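Local structure of allantoicase (Saccharomyces cerevisiae, 1O59) at residues V46-L60 with W83-I97. The protein hydrolyses allantoate to (S)-ureidoglycolate and urea, a step of allantoin degradation that lets yeast use purines as secondary nitrogen sources. Residues are numbered along the deposited sequence; the frame is centred on the assembly and turned at random.
Sequences VVSFSDEWFASAENL and WETRRHNEMEYDWVI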
loop_
_atom_site.group_PDB
_atom_site.type_symbol
_atom_site.label_atom_id
_atom_site.label_comp_id
_atom_site.label_asym_id
_atom_site.label_seq_id
_atom_site.Cartn_x
_atom_site.Cartn_y
_atom_site.Cartn_z
ATOM N N VAL A 46 7.949 10.740 -6.695
ATOM C CA VAL A 46 7.586 11.786 -7.619
ATOM C C VAL A 46 8.770 12.096 -8.522
ATOM O O VAL A 46 9.821 12.527 -8.072
ATOM C CB VAL A 46 7.074 13.053 -6.904
ATOM C CG1 VAL A 46 6.745 14.121 -7.917
ATOM C CG2 VAL A 46 5.824 12.722 -6.067
ATOM N N VAL A 47 8.553 11.882 -9.814
ATOM C CA VAL A 47 9.537 12.093 -10.858
ATOM C C VAL A 47 9.496 13.526 -11.318
ATOM O O VAL A 47 10.536 14.159 -11.500
ATOM C CB VAL A 47 9.229 11.229 -12.097
ATOM C CG1 VAL A 47 10.244 11.518 -13.251
ATOM C CG2 VAL A 47 9.189 9.756 -11.738
ATOM N N SER A 48 8.289 14.025 -11.553
ATOM C CA SER A 48 8.136 15.362 -12.080
ATOM C C SER A 48 6.766 15.927 -11.863
ATOM O O SER A 48 5.871 15.230 -11.440
ATOM C CB SER A 48 8.428 15.369 -13.577
ATOM O OG SER A 48 8.685 16.712 -14.008
ATOM N N PHE A 49 6.602 17.209 -12.177
ATOM C CA PHE A 49 5.317 17.863 -11.997
ATOM C C PHE A 49 5.348 19.127 -12.830
ATOM O O PHE A 49 6.419 19.628 -13.196
ATOM C CB PHE A 49 5.047 18.159 -10.496
ATOM C CG PHE A 49 6.234 18.777 -9.798
ATOM C CD1 PHE A 49 6.441 20.158 -9.840
ATOM C CD2 PHE A 49 7.191 17.975 -9.171
ATOM C CE1 PHE A 49 7.568 20.727 -9.255
ATOM C CE2 PHE A 49 8.309 18.545 -8.567
ATOM C CZ PHE A 49 8.504 19.927 -8.621
ATOM N N SER A 50 4.152 19.606 -13.152
ATOM C CA SER A 50 3.966 20.846 -13.890
ATOM C C SER A 50 4.250 22.063 -13.017
ATOM O O SER A 50 4.760 23.068 -13.477
ATOM C CB SER A 50 2.508 20.936 -14.386
ATOM O OG SER A 50 1.578 20.839 -13.319
ATOM N N ASP A 51 3.844 21.970 -11.763
ATOM C CA ASP A 51 3.807 23.095 -10.855
ATOM C C ASP A 51 3.519 22.546 -9.468
ATOM O O ASP A 51 2.982 21.478 -9.350
ATOM C CB ASP A 51 2.704 24.070 -11.223
ATOM C CG ASP A 51 2.783 25.351 -10.423
ATOM O OD1 ASP A 51 3.712 26.146 -10.679
ATOM O OD2 ASP A 51 1.999 25.638 -9.505
ATOM N N GLU A 52 3.845 23.330 -8.445
ATOM C CA GLU A 52 3.915 22.930 -7.040
ATOM C C GLU A 52 3.820 24.212 -6.189
ATOM O O GLU A 52 4.265 24.223 -5.041
ATOM C CB GLU A 52 5.336 22.362 -6.812
ATOM C CG GLU A 52 5.390 21.007 -6.203
ATOM C CD GLU A 52 6.768 20.610 -5.687
ATOM O OE1 GLU A 52 7.702 21.427 -5.567
ATOM O OE2 GLU A 52 6.882 19.435 -5.336
ATOM N N TRP A 53 3.321 25.301 -6.745
ATOM C CA TRP A 53 3.569 26.603 -6.178
ATOM C C TRP A 53 3.231 26.695 -4.684
ATOM O O TRP A 53 4.034 27.207 -3.894
ATOM C CB TRP A 53 2.863 27.726 -6.969
ATOM C CG TRP A 53 3.080 29.029 -6.303
ATOM C CD1 TRP A 53 2.307 29.585 -5.321
ATOM C CD2 TRP A 53 4.187 29.908 -6.479
ATOM N NE1 TRP A 53 2.860 30.763 -4.886
ATOM C CE2 TRP A 53 4.016 30.989 -5.581
ATOM C CE3 TRP A 53 5.310 29.906 -7.319
ATOM C CZ2 TRP A 53 4.921 32.052 -5.490
ATOM C CZ3 TRP A 53 6.227 31.004 -7.236
ATOM C CH2 TRP A 53 6.022 32.045 -6.321
ATOM N N PHE A 54 2.056 26.224 -4.293
ATOM C CA PHE A 54 1.579 26.417 -2.921
ATOM C C PHE A 54 1.903 25.268 -1.971
ATOM O O PHE A 54 1.900 25.464 -0.750
ATOM C CB PHE A 54 0.083 26.697 -2.903
ATOM C CG PHE A 54 -0.274 28.071 -3.402
ATOM C CD1 PHE A 54 0.060 29.197 -2.667
ATOM C CD2 PHE A 54 -0.947 28.238 -4.616
ATOM C CE1 PHE A 54 -0.273 30.482 -3.128
ATOM C CE2 PHE A 54 -1.264 29.506 -5.092
ATOM C CZ PHE A 54 -0.926 30.637 -4.351
ATOM N N ALA A 55 2.172 24.085 -2.511
ATOM C CA ALA A 55 2.331 22.906 -1.683
ATOM C C ALA A 55 2.851 21.771 -2.539
ATOM O O ALA A 55 2.424 21.657 -3.682
ATOM C CB ALA A 55 1.005 22.534 -1.049
ATOM N N SER A 56 3.748 20.944 -1.996
ATOM C CA SER A 56 4.516 19.985 -2.802
ATOM C C SER A 56 3.715 18.833 -3.246
ATOM O O SER A 56 3.000 18.254 -2.455
ATOM C CB SER A 56 5.668 19.350 -2.024
ATOM O OG SER A 56 6.321 20.347 -1.288
ATOM N N ALA A 57 3.972 18.441 -4.487
ATOM C CA ALA A 57 3.482 17.207 -5.080
ATOM C C ALA A 57 3.825 15.982 -4.257
ATOM O O ALA A 57 3.078 15.035 -4.190
ATOM C CB ALA A 57 4.055 17.072 -6.482
ATOM N N GLU A 58 4.966 16.014 -3.609
ATOM C CA GLU A 58 5.443 14.886 -2.804
ATOM C C GLU A 58 4.498 14.493 -1.678
ATOM O O GLU A 58 4.532 13.333 -1.213
ATOM C CB GLU A 58 6.798 15.229 -2.185
ATOM C CG GLU A 58 7.784 14.104 -2.287
ATOM C CD GLU A 58 9.057 14.390 -1.520
ATOM O OE1 GLU A 58 9.583 15.560 -1.637
ATOM O OE2 GLU A 58 9.533 13.434 -0.820
ATOM N N ASN A 59 3.686 15.452 -1.227
ATOM C CA ASN A 59 2.702 15.176 -0.179
ATOM C C ASN A 59 1.669 14.137 -0.582
ATOM O O ASN A 59 1.183 13.399 0.271
ATOM C CB ASN A 59 1.997 16.450 0.291
ATOM C CG ASN A 59 2.922 17.406 1.029
ATOM O OD1 ASN A 59 2.933 18.606 0.748
ATOM N ND2 ASN A 59 3.704 16.886 1.954
ATOM N N LEU A 60 1.377 14.045 -1.875
ATOM C CA LEU A 60 0.301 13.169 -2.384
ATOM C C LEU A 60 0.449 11.724 -2.007
ATOM O O LEU A 60 -0.564 11.043 -1.853
ATOM C CB LEU A 60 0.246 13.216 -3.904
ATOM C CG LEU A 60 -0.097 14.542 -4.555
ATOM C CD1 LEU A 60 0.159 14.484 -6.043
ATOM C CD2 LEU A 60 -1.538 14.894 -4.306
ATOM N N TRP A 83 -0.696 18.697 -2.488
ATOM C CA TRP A 83 -0.186 19.296 -3.706
ATOM C C TRP A 83 -1.131 20.418 -4.098
ATOM O O TRP A 83 -2.338 20.185 -4.209
ATOM C CB TRP A 83 -0.162 18.250 -4.812
ATOM C CG TRP A 83 0.269 18.759 -6.145
ATOM C CD1 TRP A 83 1.275 19.629 -6.391
ATOM C CD2 TRP A 83 -0.284 18.413 -7.401
ATOM N NE1 TRP A 83 1.395 19.854 -7.734
ATOM C CE2 TRP A 83 0.450 19.108 -8.388
ATOM C CE3 TRP A 83 -1.334 17.564 -7.813
ATOM C CZ2 TRP A 83 0.177 18.986 -9.783
ATOM C CZ3 TRP A 83 -1.610 17.435 -9.202
ATOM C CH2 TRP A 83 -0.857 18.152 -10.163
ATOM N N GLU A 84 -0.612 21.628 -4.251
ATOM C CA GLU A 84 -1.427 22.710 -4.722
ATOM C C GLU A 84 -0.660 23.628 -5.669
ATOM O O GLU A 84 0.471 24.048 -5.376
ATOM C CB GLU A 84 -2.023 23.528 -3.560
ATOM C CG GLU A 84 -2.994 24.599 -4.050
ATOM C CD GLU A 84 -3.396 25.597 -2.994
ATOM O OE1 GLU A 84 -2.957 25.443 -1.828
ATOM O OE2 GLU A 84 -4.180 26.529 -3.335
ATOM N N THR A 85 -1.292 23.932 -6.805
ATOM C CA THR A 85 -0.644 24.677 -7.879
ATOM C C THR A 85 -1.123 26.093 -7.958
ATOM O O THR A 85 -2.109 26.459 -7.348
ATOM C CB THR A 85 -0.891 23.993 -9.236
ATOM O OG1 THR A 85 -2.305 23.846 -9.502
ATOM C CG2 THR A 85 -0.271 22.552 -9.206
ATOM N N ARG A 86 -0.387 26.902 -8.698
ATOM C CA ARG A 86 -0.758 28.297 -8.886
ATOM C C ARG A 86 -2.088 28.391 -9.627
ATOM O O ARG A 86 -2.533 27.435 -10.274
ATOM C CB ARG A 86 0.335 29.052 -9.648
ATOM C CG ARG A 86 0.782 28.387 -10.952
ATOM C CD ARG A 86 -0.058 28.647 -12.196
ATOM N NE ARG A 86 0.301 27.638 -13.177
ATOM C CZ ARG A 86 -0.085 26.376 -13.126
ATOM N NH1 ARG A 86 -0.926 25.942 -12.189
ATOM N NH2 ARG A 86 0.371 25.537 -14.030
ATOM N N ARG A 87 -2.709 29.548 -9.533
ATOM C CA ARG A 87 -3.966 29.774 -10.200
ATOM C C ARG A 87 -3.802 30.075 -11.695
ATOM O O ARG A 87 -2.729 30.468 -12.184
ATOM C CB ARG A 87 -4.677 30.972 -9.583
ATOM C CG ARG A 87 -4.991 30.885 -8.110
ATOM C CD ARG A 87 -6.099 31.921 -7.721
ATOM N NE ARG A 87 -6.368 31.978 -6.280
ATOM C CZ ARG A 87 -7.287 32.744 -5.731
ATOM N NH1 ARG A 87 -8.083 33.494 -6.494
ATOM N NH2 ARG A 87 -7.410 32.751 -4.414
ATOM N N HIS A 88 -4.925 29.948 -12.393
ATOM C CA HIS A 88 -5.054 30.399 -13.752
ATOM C C HIS A 88 -4.098 29.684 -14.704
ATOM O O HIS A 88 -3.491 30.322 -15.574
ATOM C CB HIS A 88 -4.876 31.909 -13.786
ATOM C CG HIS A 88 -5.658 32.619 -12.726
ATOM N ND1 HIS A 88 -5.187 33.734 -12.066
ATOM C CD2 HIS A 88 -6.876 32.353 -12.191
ATOM C CE1 HIS A 88 -6.081 34.124 -11.176
ATOM N NE2 HIS A 88 -7.115 33.307 -11.233
ATOM N N ASN A 89 -3.981 28.363 -14.536
ATOM C CA ASN A 89 -3.210 27.531 -15.470
ATOM C C ASN A 89 -3.680 27.806 -16.915
ATOM O O ASN A 89 -4.897 27.749 -17.203
ATOM C CB ASN A 89 -3.307 26.033 -15.080
ATOM C CG ASN A 89 -2.405 25.109 -15.918
ATOM O OD1 ASN A 89 -1.722 25.546 -16.847
ATOM N ND2 ASN A 89 -2.408 23.806 -15.576
ATOM N N GLU A 90 -2.732 28.166 -17.791
ATOM C CA GLU A 90 -3.015 28.387 -19.233
ATOM C C GLU A 90 -2.984 27.079 -20.025
ATOM O O GLU A 90 -3.485 27.012 -21.155
ATOM C CB GLU A 90 -2.031 29.379 -19.862
ATOM C CG GLU A 90 -1.828 30.619 -19.001
ATOM C CD GLU A 90 -1.607 31.894 -19.782
ATOM O OE1 GLU A 90 -0.839 31.886 -20.791
ATOM O OE2 GLU A 90 -2.218 32.908 -19.361
HETATM N N MSE A 91 -2.410 26.040 -19.427
HETATM C CA MSE A 91 -2.540 24.718 -19.978
HETATM C C MSE A 91 -3.883 24.113 -19.540
HETATM O O MSE A 91 -4.586 24.672 -18.678
HETATM C CB MSE A 91 -1.327 23.867 -19.605
HETATM C CG MSE A 91 -0.011 24.476 -20.093
HETATM SE SE MSE A 91 0.055 24.730 -22.046
HETATM C CE MSE A 91 0.781 22.863 -22.461
ATOM N N GLU A 92 -4.259 23.010 -20.189
ATOM C CA GLU A 92 -5.529 22.331 -19.944
ATOM C C GLU A 92 -5.510 21.669 -18.570
ATOM O O GLU A 92 -6.539 21.484 -17.938
ATOM C CB GLU A 92 -5.750 21.273 -21.030
ATOM C CG GLU A 92 -7.160 20.670 -21.077
ATOM C CD GLU A 92 -7.308 19.260 -21.762
ATOM O OE1 GLU A 92 -6.288 18.568 -22.096
ATOM O OE2 GLU A 92 -8.510 18.836 -21.947
ATOM N N TYR A 93 -4.329 21.283 -18.120
ATOM C CA TYR A 93 -4.188 20.555 -16.859
ATOM C C TYR A 93 -2.803 20.706 -16.242
ATOM O O TYR A 93 -1.812 20.917 -16.931
ATOM C CB TYR A 93 -4.522 19.054 -17.036
ATOM C CG TYR A 93 -3.673 18.366 -18.074
ATOM C CD1 TYR A 93 -2.419 17.890 -17.756
ATOM C CD2 TYR A 93 -4.099 18.248 -19.381
ATOM C CE1 TYR A 93 -1.613 17.293 -18.715
ATOM C CE2 TYR A 93 -3.309 17.657 -20.347
ATOM C CZ TYR A 93 -2.068 17.178 -20.003
ATOM O OH TYR A 93 -1.271 16.588 -20.942
ATOM N N ASP A 94 -2.777 20.638 -14.916
ATOM C CA ASP A 94 -1.557 20.377 -14.165
ATOM C C ASP A 94 -1.384 18.868 -14.047
ATOM O O ASP A 94 -2.360 18.114 -14.157
ATOM C CB ASP A 94 -1.627 20.990 -12.756
ATOM C CG ASP A 94 -1.176 22.430 -12.723
ATOM O OD1 ASP A 94 -0.059 22.710 -13.255
ATOM O OD2 ASP A 94 -1.883 23.336 -12.187
ATOM N N TRP A 95 -0.140 18.444 -13.817
ATOM C CA TRP A 95 0.182 17.034 -13.761
ATOM C C TRP A 95 1.363 16.687 -12.843
ATOM O O TRP A 95 2.207 17.525 -12.512
ATOM C CB TRP A 95 0.480 16.502 -15.152
ATOM C CG TRP A 95 1.497 17.291 -15.840
ATOM C CD1 TRP A 95 1.277 18.308 -16.690
ATOM C CD2 TRP A 95 2.921 17.136 -15.752
ATOM N NE1 TRP A 95 2.474 18.823 -17.122
ATOM C CE2 TRP A 95 3.497 18.113 -16.557
ATOM C CE3 TRP A 95 3.767 16.269 -15.061
ATOM C CZ2 TRP A 95 4.869 18.248 -16.696
ATOM C CZ3 TRP A 95 5.123 16.411 -15.200
ATOM C CH2 TRP A 95 5.660 17.386 -16.010
ATOM N N VAL A 96 1.393 15.425 -12.446
ATOM C CA VAL A 96 2.505 14.869 -11.682
ATOM C C VAL A 96 2.755 13.459 -12.179
ATOM O O VAL A 96 1.809 12.682 -12.418
ATOM C CB VAL A 96 2.234 14.903 -10.136
ATOM C CG1 VAL A 96 0.867 14.380 -9.804
ATOM C CG2 VAL A 96 3.264 14.119 -9.385
ATOM N N ILE A 97 4.033 13.155 -12.352
ATOM C CA ILE A 97 4.457 11.847 -12.738
ATOM C C ILE A 97 5.061 11.112 -11.528
ATOM O O ILE A 97 5.881 11.663 -10.778
ATOM C CB ILE A 97 5.458 11.937 -13.900
ATOM C CG1 ILE A 97 4.769 12.458 -15.165
ATOM C CG2 ILE A 97 6.025 10.567 -14.198
ATOM C CD1 ILE A 97 5.721 12.989 -16.222
#
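A classic beta bulge, in which Ile-97 is paired with both Val-47 and Ser-48, opens the antiparallel pairing of edge strand 45-49 with 94-99 in a five-stranded sheet of the first allantoicase repeat. The first partner is held firmly, Val-47 N to Ile-97 O at 2.8 Å, and the second weakly. Past the bulge, Phe-49 and Val-96 form a non-hydrogen-bonded pair, and the chain of 46-60 then loops back to pair Ala-55 with Glu-84, where Phe-54 completes a second classic bulge.

Between these pairings, side chains do much of the joining, and Trp-83 illustrates how. Its CB packs on Leu-60 CG and CD2; with CG anti to the backbone N (chi1 177°), the indole is carried in between Leu-60 and Ala-57 toward the Asp-51 carbonyl. CG and CD1 lie against the Ala-57 backbone, and Ala-57 CB sits over the five-membered ring, while CD2 and CE3 meet Leu-60 CD1. NE1 donates in the ring plane to Asp-51 O, 2.8 Å away and in that carbonyl's plane, which helps fix the indole's rotation; CE2 and CZ2 also touch this oxygen.

Ser-50 uses both its hydroxyl and its CB: OG accepts from Trp-95 N at 3.0 Å and donates to Asp-94 OD1 in a very short bond, while CB makes a CH-pi contact over the pyrrole face of Trp-95, 3.6 Å from the ring centroid. Without the indole, as with an alanine at Trp-95, Ser-50 CB and the Phe-49 backbone would probably lose the flat surface they lie on.

The NH1 and NH2 of Arg-86 each bond one carboxylate oxygen of Asp-94, OD2 and OD1 respectively, while the Asp-51 carboxylate stacks over one guanidinium face, its plane turned by 18°. Asp-51 OD2 closes an Asx turn with Trp-53 N and, from the opposite face of the carboxylate, receives Arg-86 N at 2.8 Å.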